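Local coordinates for neuraminidase (Influenza A virus, PDB 4GEZ), which is a neuraminidase-like viral coat protein that may remove terminal sialic acid from glycoconjugates, although its putative active site has diverged, at residues T284-A289 and V297-P302; F344-E349 and S362-I367; K60-Y65 and S91-S96; F202-C207 and G271-I276. One frame throughout, in Å; residues are numbered along the deposited sequence.

Contact 1: residues T284-A289 and V297-P302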
loop_
_atom_site.group_PDB
_atom_site.type_symbol
_atom_site.label_atom_id
_atom_site.label_comp_id
_atom_site.label_asym_id
_atom_site.label_seq_id
_atom_site.Cartn_x
_atom_site.Cartn_y
_atom_site.Cartn_z
ATOM N N THR A 284 31.003 16.756 18.531
ATOM C CA THR A 284 30.457 16.139 19.725
ATOM C C THR A 284 28.968 16.459 19.765
ATOM O O THR A 284 28.522 17.427 19.145
ATOM C CB THR A 284 31.174 16.651 20.997
ATOM O OG1 THR A 284 31.211 15.618 21.987
ATOM C CG2 THR A 284 30.476 17.871 21.573
ATOM N N SER A 285 28.199 15.642 20.478
ATOM C CA SER A 285 26.755 15.832 20.563
ATOM C C SER A 285 26.221 15.375 21.918
ATOM O O SER A 285 26.685 14.375 22.476
ATOM C CB SER A 285 26.045 15.091 19.422
ATOM O OG SER A 285 26.204 13.687 19.530
ATOM N N LYS A 286 25.237 16.109 22.434
ATOM C CA LYS A 286 24.673 15.839 23.753
ATOM C C LYS A 286 23.442 16.698 24.011
ATOM O O LYS A 286 23.158 17.638 23.266
ATOM C CB LYS A 286 25.709 16.123 24.845
ATOM C CG LYS A 286 26.173 17.569 24.855
ATOM C CD LYS A 286 27.122 17.846 26.009
ATOM C CE LYS A 286 27.602 19.295 25.979
ATOM N NZ LYS A 286 28.395 19.616 24.755
ATOM N N THR A 287 22.721 16.369 25.078
ATOM C CA THR A 287 21.619 17.198 25.550
ATOM C C THR A 287 22.149 18.580 25.936
ATOM O O THR A 287 23.351 18.757 26.146
ATOM C CB THR A 287 20.924 16.561 26.774
ATOM O OG1 THR A 287 21.845 16.487 27.871
ATOM C CG2 THR A 287 20.431 15.158 26.433
ATOM N N LYS A 288 21.249 19.551 26.038
ATOM C CA LYS A 288 21.637 20.923 26.339
ATOM C C LYS A 288 22.249 21.060 27.736
ATOM O O LYS A 288 23.299 21.684 27.901
ATOM C CB LYS A 288 20.433 21.857 26.178
ATOM C CG LYS A 288 20.770 23.341 26.239
ATOM C CD LYS A 288 19.544 24.192 25.968
ATOM C CE LYS A 288 19.837 25.662 26.200
ATOM N NZ LYS A 288 18.681 26.516 25.819
ATOM N N ALA A 289 21.595 20.472 28.735
ATOM C CA ALA A 289 22.083 20.518 30.112
ATOM C C ALA A 289 22.071 19.130 30.737
ATOM O O ALA A 289 21.392 18.230 30.247
ATOM C CB ALA A 289 21.241 21.470 30.942
ATOM N N VAL A 297 22.673 19.544 21.416
ATOM C CA VAL A 297 23.656 20.493 20.893
ATOM C C VAL A 297 24.853 19.796 20.236
ATOM O O VAL A 297 25.403 18.837 20.776
ATOM C CB VAL A 297 24.096 21.535 21.970
ATOM C CG1 VAL A 297 23.981 20.954 23.364
ATOM C CG2 VAL A 297 25.504 22.061 21.698
ATOM N N LEU A 298 25.240 20.282 19.057
ATOM C CA LEU A 298 26.390 19.744 18.344
ATOM C C LEU A 298 27.529 20.745 18.460
ATOM O O LEU A 298 27.334 21.939 18.233
ATOM C CB LEU A 298 26.065 19.524 16.865
ATOM C CG LEU A 298 25.467 18.192 16.402
ATOM C CD1 LEU A 298 26.506 17.088 16.427
ATOM C CD2 LEU A 298 24.254 17.806 17.229
ATOM N N GLU A 299 28.711 20.265 18.830
ATOM C CA GLU A 299 29.873 21.134 18.963
ATOM C C GLU A 299 31.079 20.626 18.173
ATOM O O GLU A 299 31.401 19.438 18.204
ATOM C CB GLU A 299 30.229 21.321 20.443
ATOM C CG GLU A 299 29.165 22.060 21.248
ATOM C CD GLU A 299 29.524 22.190 22.716
ATOM O OE1 GLU A 299 30.292 21.340 23.215
ATOM O OE2 GLU A 299 29.037 23.138 23.371
ATOM N N GLN A 300 31.738 21.542 17.468
ATOM C CA GLN A 300 32.885 21.207 16.632
ATOM C C GLN A 300 34.197 21.398 17.397
ATOM O O GLN A 300 34.387 22.407 18.083
ATOM C CB GLN A 300 32.885 22.082 15.377
ATOM C CG GLN A 300 33.881 21.662 14.306
ATOM C CD GLN A 300 34.174 22.772 13.316
ATOM O OE1 GLN A 300 34.120 23.952 13.656
ATOM N NE2 GLN A 300 34.489 22.397 12.083
ATOM N N ILE A 301 35.104 20.432 17.268
ATOM C CA ILE A 301 36.414 20.499 17.913
ATOM C C ILE A 301 37.504 20.235 16.870
ATOM O O ILE A 301 37.795 19.082 16.546
ATOM C CB ILE A 301 36.520 19.504 19.091
ATOM C CG1 ILE A 301 35.391 19.745 20.099
ATOM C CG2 ILE A 301 37.870 19.632 19.787
ATOM C CD1 ILE A 301 35.346 18.754 21.252
ATOM N N PRO A 302 38.094 21.318 16.334
ATOM C CA PRO A 302 39.048 21.338 15.213
ATOM C C PRO A 302 40.264 20.421 15.348
ATOM O O PRO A 302 40.666 19.817 14.361
ATOM C CB PRO A 302 39.522 22.797 15.185
ATOM C CG PRO A 302 38.401 23.568 15.782
ATOM C CD PRO A 302 37.815 22.676 16.839
#
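Thr284 to Lys286 pair with Val297 to Glu299 in a beta hairpin of the neuraminidase propeller, built from strands 282-286 and 294-301. Thr284 with Glu299 and Lys286 with Val297 are antiparallel hydrogen-bonded pairs. Thr284 N lies 2.7 Å from Glu299 O, and Val297 N is equally close, 2.7 Å, to Lys286 O. The return bond from Lys286 N to Val297 O is longer, at 3.2 Å. Ser285 and Leu298 form the non-hydrogen-bonded pair between them.

Lys286 and Glu299 meet diagonally on one face. The lysine runs straight as far as CE. A final bend (chi4 -63°) then carries NZ to 3.0 Å from Glu299 OE1. This is a salt bridge, though its hydrogen bond is weak. The Thr284 side chain lies alongside Glu299, with CG2 3.6 Å from the glutamate CB. Glu299 OE2 has a weak bond to Ser314 OG on the next strand.

On the other face, Leu298 CD1 packs 3.6 Å from Ser285 CB. Ser285 OG is hydrogen-bonded to Phe275 O. Lys286 and Glu299 are both partly exposed, and their salt bridge would probably keep both groups charged.

Contact 2: residues F344-E349 and S362-I367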
loop_
_atom_site.group_PDB
_atom_site.type_symbol
_atom_site.label_atom_id
_atom_site.label_comp_id
_atom_site.label_asym_id
_atom_site.label_seq_id
_atom_site.Cartn_x
_atom_site.Cartn_y
_atom_site.Cartn_z
ATOM N N PHE A 344 23.258 11.326 11.061
ATOM C CA PHE A 344 22.895 10.694 12.323
ATOM C C PHE A 344 21.380 10.701 12.521
ATOM O O PHE A 344 20.689 11.582 12.009
ATOM C CB PHE A 344 23.631 11.336 13.514
ATOM C CG PHE A 344 23.167 12.729 13.861
ATOM C CD1 PHE A 344 22.114 12.925 14.750
ATOM C CD2 PHE A 344 23.815 13.844 13.336
ATOM C CE1 PHE A 344 21.695 14.210 15.087
ATOM C CE2 PHE A 344 23.408 15.131 13.667
ATOM C CZ PHE A 344 22.347 15.312 14.547
ATOM N N TRP A 345 20.872 9.731 13.275
ATOM C CA TRP A 345 19.457 9.696 13.623
ATOM C C TRP A 345 19.313 10.121 15.071
ATOM O O TRP A 345 20.267 10.008 15.846
ATOM C CB TRP A 345 18.861 8.305 13.397
ATOM C CG TRP A 345 19.678 7.196 13.965
ATOM C CD1 TRP A 345 20.596 6.434 13.302
ATOM C CD2 TRP A 345 19.635 6.698 15.308
ATOM N NE1 TRP A 345 21.140 5.502 14.154
ATOM C CE2 TRP A 345 20.564 5.642 15.392
ATOM C CE3 TRP A 345 18.906 7.043 16.448
ATOM C CZ2 TRP A 345 20.778 4.928 16.570
ATOM C CZ3 TRP A 345 19.121 6.336 17.618
ATOM C CH2 TRP A 345 20.047 5.293 17.671
ATOM N N LEU A 346 18.123 10.582 15.450
ATOM C CA LEU A 346 17.939 11.127 16.791
ATOM C C LEU A 346 16.492 10.941 17.236
ATOM O O LEU A 346 15.569 11.413 16.571
ATOM C CB LEU A 346 18.299 12.620 16.778
ATOM C CG LEU A 346 18.092 13.517 18.001
ATOM C CD1 LEU A 346 19.159 13.202 19.023
ATOM C CD2 LEU A 346 18.101 14.994 17.632
ATOM N N GLU A 347 16.296 10.299 18.385
ATOM C CA GLU A 347 14.955 10.132 18.939
ATOM C C GLU A 347 14.459 11.452 19.513
ATOM O O GLU A 347 15.099 12.028 20.392
ATOM C CB GLU A 347 14.941 9.086 20.059
ATOM C CG GLU A 347 15.107 7.632 19.632
ATOM C CD GLU A 347 15.106 6.690 20.826
ATOM O OE1 GLU A 347 15.014 5.461 20.624
ATOM O OE2 GLU A 347 15.215 7.181 21.971
ATOM N N ILE A 348 13.317 11.929 19.025
ATOM C CA ILE A 348 12.694 13.107 19.613
ATOM C C ILE A 348 11.255 12.800 19.990
ATOM O O ILE A 348 10.493 12.249 19.185
ATOM C CB ILE A 348 12.755 14.341 18.683
ATOM C CG1 ILE A 348 12.216 14.013 17.295
ATOM C CG2 ILE A 348 14.180 14.885 18.610
ATOM C CD1 ILE A 348 12.090 15.230 16.384
ATOM N N GLU A 349 10.883 13.166 21.214
ATOM C CA GLU A 349 9.558 12.851 21.730
ATOM C C GLU A 349 8.486 13.762 21.156
ATOM O O GLU A 349 8.636 14.986 21.172
ATOM C CB GLU A 349 9.535 12.943 23.259
ATOM C CG GLU A 349 8.181 12.590 23.870
ATOM C CD GLU A 349 8.210 12.518 25.383
ATOM O OE1 GLU A 349 9.036 11.753 25.928
ATOM O OE2 GLU A 349 7.401 13.221 26.026
ATOM N N SER A 362 14.115 11.287 14.145
ATOM C CA SER A 362 14.583 12.364 13.279
ATOM C C SER A 362 15.946 12.006 12.690
ATOM O O SER A 362 16.678 11.193 13.253
ATOM C CB SER A 362 14.676 13.676 14.064
ATOM O OG SER A 362 15.711 13.618 15.023
ATOM N N THR A 363 16.273 12.605 11.546
ATOM C CA THR A 363 17.562 12.375 10.898
ATOM C C THR A 363 18.179 13.706 10.500
ATOM O O THR A 363 17.482 14.602 10.025
ATOM C CB THR A 363 17.450 11.465 9.638
ATOM O OG1 THR A 363 16.660 12.113 8.630
ATOM C CG2 THR A 363 16.820 10.127 9.979
ATOM N N PHE A 364 19.492 13.817 10.677
ATOM C CA PHE A 364 20.238 15.004 10.277
ATOM C C PHE A 364 21.438 14.570 9.435
ATOM O O PHE A 364 22.024 13.512 9.680
ATOM C CB PHE A 364 20.720 15.784 11.504
ATOM C CG PHE A 364 19.626 16.510 12.247
ATOM C CD1 PHE A 364 18.795 15.831 13.132
ATOM C CD2 PHE A 364 19.441 17.879 12.073
ATOM C CE1 PHE A 364 17.794 16.501 13.828
ATOM C CE2 PHE A 364 18.442 18.558 12.762
ATOM C CZ PHE A 364 17.615 17.866 13.641
ATOM N N CYS A 365 21.794 15.366 8.431
ATOM C CA CYS A 365 22.994 15.098 7.643
ATOM C C CYS A 365 23.960 16.275 7.706
ATOM O O CYS A 365 23.537 17.433 7.820
ATOM C CB CYS A 365 22.639 14.749 6.192
ATOM S SG CYS A 365 21.911 13.093 5.982
ATOM N N GLY A 366 25.255 15.985 7.631
ATOM C CA GLY A 366 26.261 17.031 7.670
ATOM C C GLY A 366 26.405 17.726 6.329
ATOM O O GLY A 366 26.257 17.093 5.284
ATOM N N ILE A 367 26.686 19.027 6.351
ATOM C CA ILE A 367 26.916 19.772 5.115
ATOM C C ILE A 367 28.182 20.636 5.153
ATOM O O ILE A 367 28.630 21.064 6.221
ATOM C CB ILE A 367 25.711 20.677 4.769
ATOM C CG1 ILE A 367 25.296 21.523 5.976
ATOM C CG2 ILE A 367 24.548 19.843 4.255
ATOM C CD1 ILE A 367 24.294 22.617 5.639
#
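Phe344 and Phe364 are brought together by opposite first torsions. Phe344 has CG between its backbone N and carbonyl carbon (chi1 71°). In Phe364, CG lies beside the backbone N and opposite the carbonyl carbon (chi1 -72°). The Phe344 ring therefore swings across the strand pair and receives Phe364 CB over one face, toward the rim. This is a CH-pi contact, with Phe344 CZ 3.5 Å from Phe364 CB. The two rings are nearly parallel, at 11°, but slid apart. Their centroids are 5.4 Å from each other and they barely overlap. On the same side of the sheet, Leu346 CD2 approaches the Phe364 ring obliquely, 4.1 Å from Phe364 CE1.

Ser362 serves Leu346 twice. Its N lies 2.8 Å from Leu346 O, and its OG lies 2.7 Å from the same Leu346 O. The two donors approach from opposite faces of the carbonyl plane. The buried hydroxyl is thus satisfied by the backbone of the strand beside it, and its rotation is fixed. Ile348 CD1 closes over the serine, 3.8 Å from Ser362 CB.

The pair is a beta hairpin in a four-stranded antiparallel propeller blade. Strand 343-349 lies between 359-367 and 322-329, and strand 25-30 follows on the far side of 359-367. The Cys343-Cys365 disulfide ties the hairpin where strand 343-349 begins. Leu317 and Phe318 of strand 313-318 pack on the phenylalanine face, and Trp26 meets Phe344 edge-to-face.

Contact 3: residues K60-Y65 and S91-S96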
loop_
_atom_site.group_PDB
_atom_site.type_symbol
_atom_site.label_atom_id
_atom_site.label_comp_id
_atom_site.label_asym_id
_atom_site.label_seq_id
_atom_site.Cartn_x
_atom_site.Cartn_y
_atom_site.Cartn_z
ATOM N N LYS A 60 13.786 2.464 8.339
ATOM C CA LYS A 60 13.745 2.414 9.795
ATOM C C LYS A 60 13.662 0.962 10.236
ATOM O O LYS A 60 12.816 0.207 9.756
ATOM C CB LYS A 60 12.534 3.182 10.341
ATOM C CG LYS A 60 12.512 4.668 10.018
ATOM C CD LYS A 60 11.238 5.319 10.541
ATOM C CE LYS A 60 10.040 4.983 9.664
ATOM N NZ LYS A 60 8.825 5.776 10.022
ATOM N N PHE A 61 14.557 0.578 11.136
ATOM C CA PHE A 61 14.512 -0.725 11.778
ATOM C C PHE A 61 14.168 -0.461 13.231
ATOM O O PHE A 61 14.736 0.445 13.842
ATOM C CB PHE A 61 15.877 -1.408 11.687
ATOM C CG PHE A 61 16.249 -1.844 10.298
ATOM C CD1 PHE A 61 16.824 -0.950 9.398
ATOM C CD2 PHE A 61 16.047 -3.158 9.904
ATOM C CE1 PHE A 61 17.167 -1.357 8.121
ATOM C CE2 PHE A 61 16.391 -3.578 8.632
ATOM C CZ PHE A 61 16.952 -2.673 7.736
ATOM N N PHE A 62 13.240 -1.233 13.787
ATOM C CA PHE A 62 12.790 -0.989 15.155
ATOM C C PHE A 62 12.250 -2.245 15.823
ATOM O O PHE A 62 11.892 -3.214 15.144
ATOM C CB PHE A 62 11.735 0.128 15.195
ATOM C CG PHE A 62 10.553 -0.097 14.280
ATOM C CD1 PHE A 62 10.566 0.389 12.979
ATOM C CD2 PHE A 62 9.417 -0.762 14.735
ATOM C CE1 PHE A 62 9.475 0.204 12.137
ATOM C CE2 PHE A 62 8.320 -0.952 13.902
ATOM C CZ PHE A 62 8.349 -0.469 12.599
ATOM N N ILE A 63 12.181 -2.211 17.151
ATOM C CA ILE A 63 11.607 -3.298 17.935
ATOM C C ILE A 63 10.163 -2.960 18.270
ATOM O O ILE A 63 9.895 -2.023 19.023
ATOM C CB ILE A 63 12.407 -3.534 19.233
ATOM C CG1 ILE A 63 13.853 -3.913 18.899
ATOM C CG2 ILE A 63 11.758 -4.625 20.076
ATOM C CD1 ILE A 63 13.989 -5.225 18.121
ATOM N N ALA A 64 9.238 -3.734 17.711
ATOM C CA ALA A 64 7.811 -3.469 17.861
ATOM C C ALA A 64 7.247 -4.213 19.069
ATOM O O ALA A 64 7.599 -5.374 19.308
ATOM C CB ALA A 64 7.079 -3.874 16.599
ATOM N N TYR A 65 6.358 -3.551 19.812
ATOM C CA TYR A 65 5.792 -4.126 21.037
ATOM C C TYR A 65 4.273 -3.950 21.172
ATOM O O TYR A 65 3.653 -4.524 22.076
ATOM C CB TYR A 65 6.514 -3.568 22.277
ATOM C CG TYR A 65 6.292 -2.092 22.529
ATOM C CD1 TYR A 65 5.272 -1.653 23.367
ATOM C CD2 TYR A 65 7.110 -1.137 21.937
ATOM C CE1 TYR A 65 5.069 -0.304 23.602
ATOM C CE2 TYR A 65 6.919 0.213 22.162
ATOM C CZ TYR A 65 5.895 0.622 22.997
ATOM O OH TYR A 65 5.700 1.964 23.227
ATOM N N SER A 91 7.925 6.864 5.537
ATOM C CA SER A 91 6.607 6.279 5.786
ATOM C C SER A 91 6.366 6.083 7.277
ATOM O O SER A 91 7.289 5.781 8.035
ATOM C CB SER A 91 6.466 4.935 5.057
ATOM O OG SER A 91 6.555 5.098 3.653
ATOM N N ALA A 92 5.115 6.245 7.693
ATOM C CA ALA A 92 4.739 5.953 9.066
ATOM C C ALA A 92 4.732 4.448 9.265
ATOM O O ALA A 92 4.381 3.701 8.356
ATOM C CB ALA A 92 3.363 6.533 9.371
ATOM N N SER A 93 5.093 3.999 10.460
ATOM C CA SER A 93 5.096 2.570 10.733
ATOM C C SER A 93 3.679 2.100 11.041
ATOM O O SER A 93 3.165 2.350 12.128
ATOM C CB SER A 93 6.050 2.230 11.877
ATOM O OG SER A 93 7.390 2.528 11.532
ATOM N N THR A 94 3.050 1.435 10.071
ATOM C CA THR A 94 1.703 0.895 10.257
ATOM C C THR A 94 1.695 -0.591 9.921
ATOM O O THR A 94 2.659 -1.103 9.353
ATOM C CB THR A 94 0.671 1.594 9.338
ATOM O OG1 THR A 94 0.778 1.087 8.004
ATOM C CG2 THR A 94 0.871 3.100 9.341
ATOM N N LEU A 95 0.593 -1.268 10.238
ATOM C CA LEU A 95 0.436 -2.687 9.931
ATOM C C LEU A 95 0.429 -2.932 8.420
ATOM O O LEU A 95 0.751 -4.029 7.949
ATOM C CB LEU A 95 -0.843 -3.232 10.587
ATOM C CG LEU A 95 -0.761 -3.523 12.090
ATOM C CD1 LEU A 95 -2.069 -4.036 12.649
ATOM C CD2 LEU A 95 0.322 -4.546 12.343
ATOM N N SER A 96 0.090 -1.886 7.669
ATOM C CA SER A 96 0.009 -1.971 6.215
ATOM C C SER A 96 1.286 -1.495 5.516
ATOM O O SER A 96 1.494 -1.783 4.336
ATOM C CB SER A 96 -1.198 -1.180 5.706
ATOM O OG SER A 96 -0.858 0.178 5.526
#
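Lys60 stretches from its strand to the loop residues Ser91 to Ser93. Its CB starts beside its own strand neighbour, 4.3 Å from Phe62 CD1. CG and CD carry the chain onward, and a bend at chi3 (-76°) turns the rest toward the loop. CE comes 3.3 Å from Ser91 O and 4.1 Å from Ser93 OG. NZ ends the chain with a hydrogen bond to Ser91 O, nearly in line with the carbonyl bond. The modelled NZ to Ser91 O distance of 2.5 Å is short, so its exact length is doubtful.

Strand 58-67 is an inner strand of a four-stranded antiparallel blade of the propeller. The loop holding residues 91-96 leads from strand 83-88, its neighbour in the sheet, to the outermost strand 99-103. The contact thus ties the loop back to a strand beyond its own starting point.

Phe62 makes the second meeting. Ser93 OG approaches its ring obliquely, 3.2 Å from Phe62 CE1, and Ser93 CB lies 3.6 Å from Phe62 CZ. The hydroxyl itself is hydrogen-bonded to Thr87 OG1 of strand 83-88. Ala92 packs on Leu95 of the second subunit, and Leu95 on Ala92 of the third. Ser96 touches Ser96 of both, consistent with a place near the tetramer axis.

Contact 4: residues F202-C207 and G271-I276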
loop_
_atom_site.group_PDB
_atom_site.type_symbol
_atom_site.label_atom_id
_atom_site.label_comp_id
_atom_site.label_asym_id
_atom_site.label_seq_id
_atom_site.Cartn_x
_atom_site.Cartn_y
_atom_site.Cartn_z
ATOM N N PHE A 202 31.204 -0.991 27.153
ATOM C CA PHE A 202 31.059 -0.506 25.780
ATOM C C PHE A 202 29.750 -0.954 25.138
ATOM O O PHE A 202 29.737 -1.858 24.301
ATOM C CB PHE A 202 32.241 -0.964 24.919
ATOM C CG PHE A 202 32.448 -0.133 23.682
ATOM C CD1 PHE A 202 31.726 -0.396 22.522
ATOM C CD2 PHE A 202 33.369 0.906 23.676
ATOM C CE1 PHE A 202 31.919 0.361 21.379
ATOM C CE2 PHE A 202 33.567 1.673 22.537
ATOM C CZ PHE A 202 32.841 1.400 21.386
ATOM N N GLU A 203 28.645 -0.339 25.547
ATOM C CA GLU A 203 27.342 -0.697 25.000
ATOM C C GLU A 203 26.873 0.255 23.898
ATOM O O GLU A 203 27.486 1.295 23.660
ATOM C CB GLU A 203 26.305 -0.752 26.121
ATOM C CG GLU A 203 26.711 -1.669 27.267
ATOM C CD GLU A 203 26.597 -3.140 26.913
ATOM O OE1 GLU A 203 25.874 -3.475 25.949
ATOM O OE2 GLU A 203 27.250 -3.959 27.594
ATOM N N TYR A 204 25.791 -0.134 23.224
ATOM C CA TYR A 204 25.091 0.709 22.254
ATOM C C TYR A 204 26.000 1.302 21.170
ATOM O O TYR A 204 25.852 2.471 20.802
ATOM C CB TYR A 204 24.338 1.836 22.973
ATOM C CG TYR A 204 23.462 1.389 24.129
ATOM C CD1 TYR A 204 22.768 0.187 24.083
ATOM C CD2 TYR A 204 23.340 2.175 25.271
ATOM C CE1 TYR A 204 21.973 -0.220 25.139
ATOM C CE2 TYR A 204 22.548 1.779 26.332
ATOM C CZ TYR A 204 21.867 0.579 26.259
ATOM O OH TYR A 204 21.076 0.175 27.310
ATOM N N SER A 205 26.914 0.489 20.643
ATOM C CA SER A 205 27.841 0.944 19.610
ATOM C C SER A 205 27.114 1.492 18.386
ATOM O O SER A 205 26.232 0.839 17.832
ATOM C CB SER A 205 28.760 -0.204 19.167
ATOM O OG SER A 205 29.339 -0.860 20.275
ATOM N N THR A 206 27.503 2.688 17.961
ATOM C CA THR A 206 27.059 3.212 16.677
ATOM C C THR A 206 28.309 3.565 15.892
ATOM O O THR A 206 29.218 4.213 16.415
ATOM C CB THR A 206 26.077 4.410 16.801
ATOM O OG1 THR A 206 25.765 4.913 15.496
ATOM C CG2 THR A 206 26.679 5.530 17.644
ATOM N N CYS A 207 28.364 3.104 14.650
ATOM C CA CYS A 207 29.614 3.094 13.914
ATOM C C CYS A 207 29.438 3.740 12.552
ATOM O O CYS A 207 28.322 3.835 12.042
ATOM C CB CYS A 207 30.103 1.648 13.743
ATOM S SG CYS A 207 30.173 0.698 15.281
ATOM N N GLY A 271 23.516 5.582 31.202
ATOM C CA GLY A 271 23.977 6.148 29.952
ATOM C C GLY A 271 22.885 6.065 28.914
ATOM O O GLY A 271 21.828 5.481 29.157
ATOM N N ILE A 272 23.140 6.636 27.745
ATOM C CA ILE A 272 22.201 6.529 26.637
ATOM C C ILE A 272 23.004 6.475 25.353
ATOM O O ILE A 272 24.093 7.029 25.286
ATOM C CB ILE A 272 21.198 7.705 26.613
ATOM C CG1 ILE A 272 20.101 7.449 25.577
ATOM C CG2 ILE A 272 21.906 9.016 26.317
ATOM C CD1 ILE A 272 18.808 8.172 25.859
ATOM N N GLN A 273 22.492 5.764 24.354
ATOM C CA GLN A 273 23.184 5.639 23.084
ATOM C C GLN A 273 23.449 7.028 22.517
ATOM O O GLN A 273 22.553 7.878 22.490
ATOM C CB GLN A 273 22.346 4.792 22.121
ATOM C CG GLN A 273 23.037 4.381 20.828
ATOM C CD GLN A 273 22.296 3.262 20.120
ATOM O OE1 GLN A 273 21.134 2.988 20.419
ATOM N NE2 GLN A 273 22.970 2.603 19.188
ATOM N N GLY A 274 24.671 7.255 22.050
ATOM C CA GLY A 274 25.051 8.565 21.549
ATOM C C GLY A 274 26.253 8.413 20.646
ATOM O O GLY A 274 26.848 7.335 20.581
ATOM N N PHE A 275 26.632 9.487 19.964
ATOM C CA PHE A 275 27.662 9.383 18.938
ATOM C C PHE A 275 28.709 10.476 19.063
ATOM O O PHE A 275 28.429 11.573 19.550
ATOM C CB PHE A 275 27.040 9.409 17.538
ATOM C CG PHE A 275 26.440 10.734 17.162
ATOM C CD1 PHE A 275 27.167 11.655 16.414
ATOM C CD2 PHE A 275 25.143 11.054 17.546
ATOM C CE1 PHE A 275 26.616 12.873 16.058
ATOM C CE2 PHE A 275 24.580 12.270 17.200
ATOM C CZ PHE A 275 25.317 13.183 16.451
ATOM N N ILE A 276 29.916 10.169 18.604
ATOM C CA ILE A 276 30.953 11.176 18.479
ATOM C C ILE A 276 31.612 11.007 17.123
ATOM O O ILE A 276 32.065 9.917 16.769
ATOM C CB ILE A 276 32.021 11.061 19.590
ATOM C CG1 ILE A 276 31.404 11.362 20.961
ATOM C CG2 ILE A 276 33.157 12.023 19.309
ATOM C CD1 ILE A 276 32.386 11.356 22.119
#
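Tyr204 and Gln273 cross obliquely near the middle of the six-bladed neuraminidase propeller. One stands at the corner where the chain enters strand 205-210. The other lies in the long loop between strands 238-241 and 282-286.

Tyr204 has CG beside its backbone N (chi1 -50°), which turns the ring toward the backbone of the loop. Its CD2 comes 3.8 Å from Gln273 N, in an oblique approach. Gln273 is extended, with CG opposite its own backbone N (chi1 -170°). This straight chain slides past the tyrosine, and Gln273 CG lies 3.6 Å from Tyr204 CB. Gln273 CG also sits 3.4 Å from Tyr204 O. Ring and amide planes are turned 33° from each other. The glutamine OE1 accepts a hydrogen bond from Arg325 NE, so the amide is held from outside the pair.

Thr206 splits its two branches between polar and apolar surroundings. Its OG1 is hydrogen-bonded to Phe328 N and Ser155 OG. Its methyl CG2 faces the loop and meets Gly274 O at 3.5 Å. Phe275 offers only its CB to this methyl, for its ring leads away from the strand.

Just past the calcium ligand Gly270, Ile272 N is hydrogen-bonded to OD1 of Asp250, another ligand of the ion, so the loop runs directly out of the metal site. Further along it, Phe275 CB and Thr206 CG2 are 3.9 Å apart.

Contacts 1 and 2 are hairpins held by regular backbone bonds. Contacts 3 and 4 each join a strand region to a loop and rely on side chains. Contact 4 is the most central, its centre about 6 Å from the chain centre. All seven touching residues of contact 2 are buried. Contacts 1 and 4 are mostly buried, whereas contact 3 is only partly buried and borders other subunits. Phe275 of contact 4 touches both contact 1 and contact 2, and its ring stacks on Phe344. Leu298 of contact 1 also packs on Phe344. Contact 3 touches none of the others. Aromatic packing marks contact 2. Contacts 1 and 3 each use the amine of a partly exposed lysine, one toward a carboxylate and one toward a backbone carbonyl.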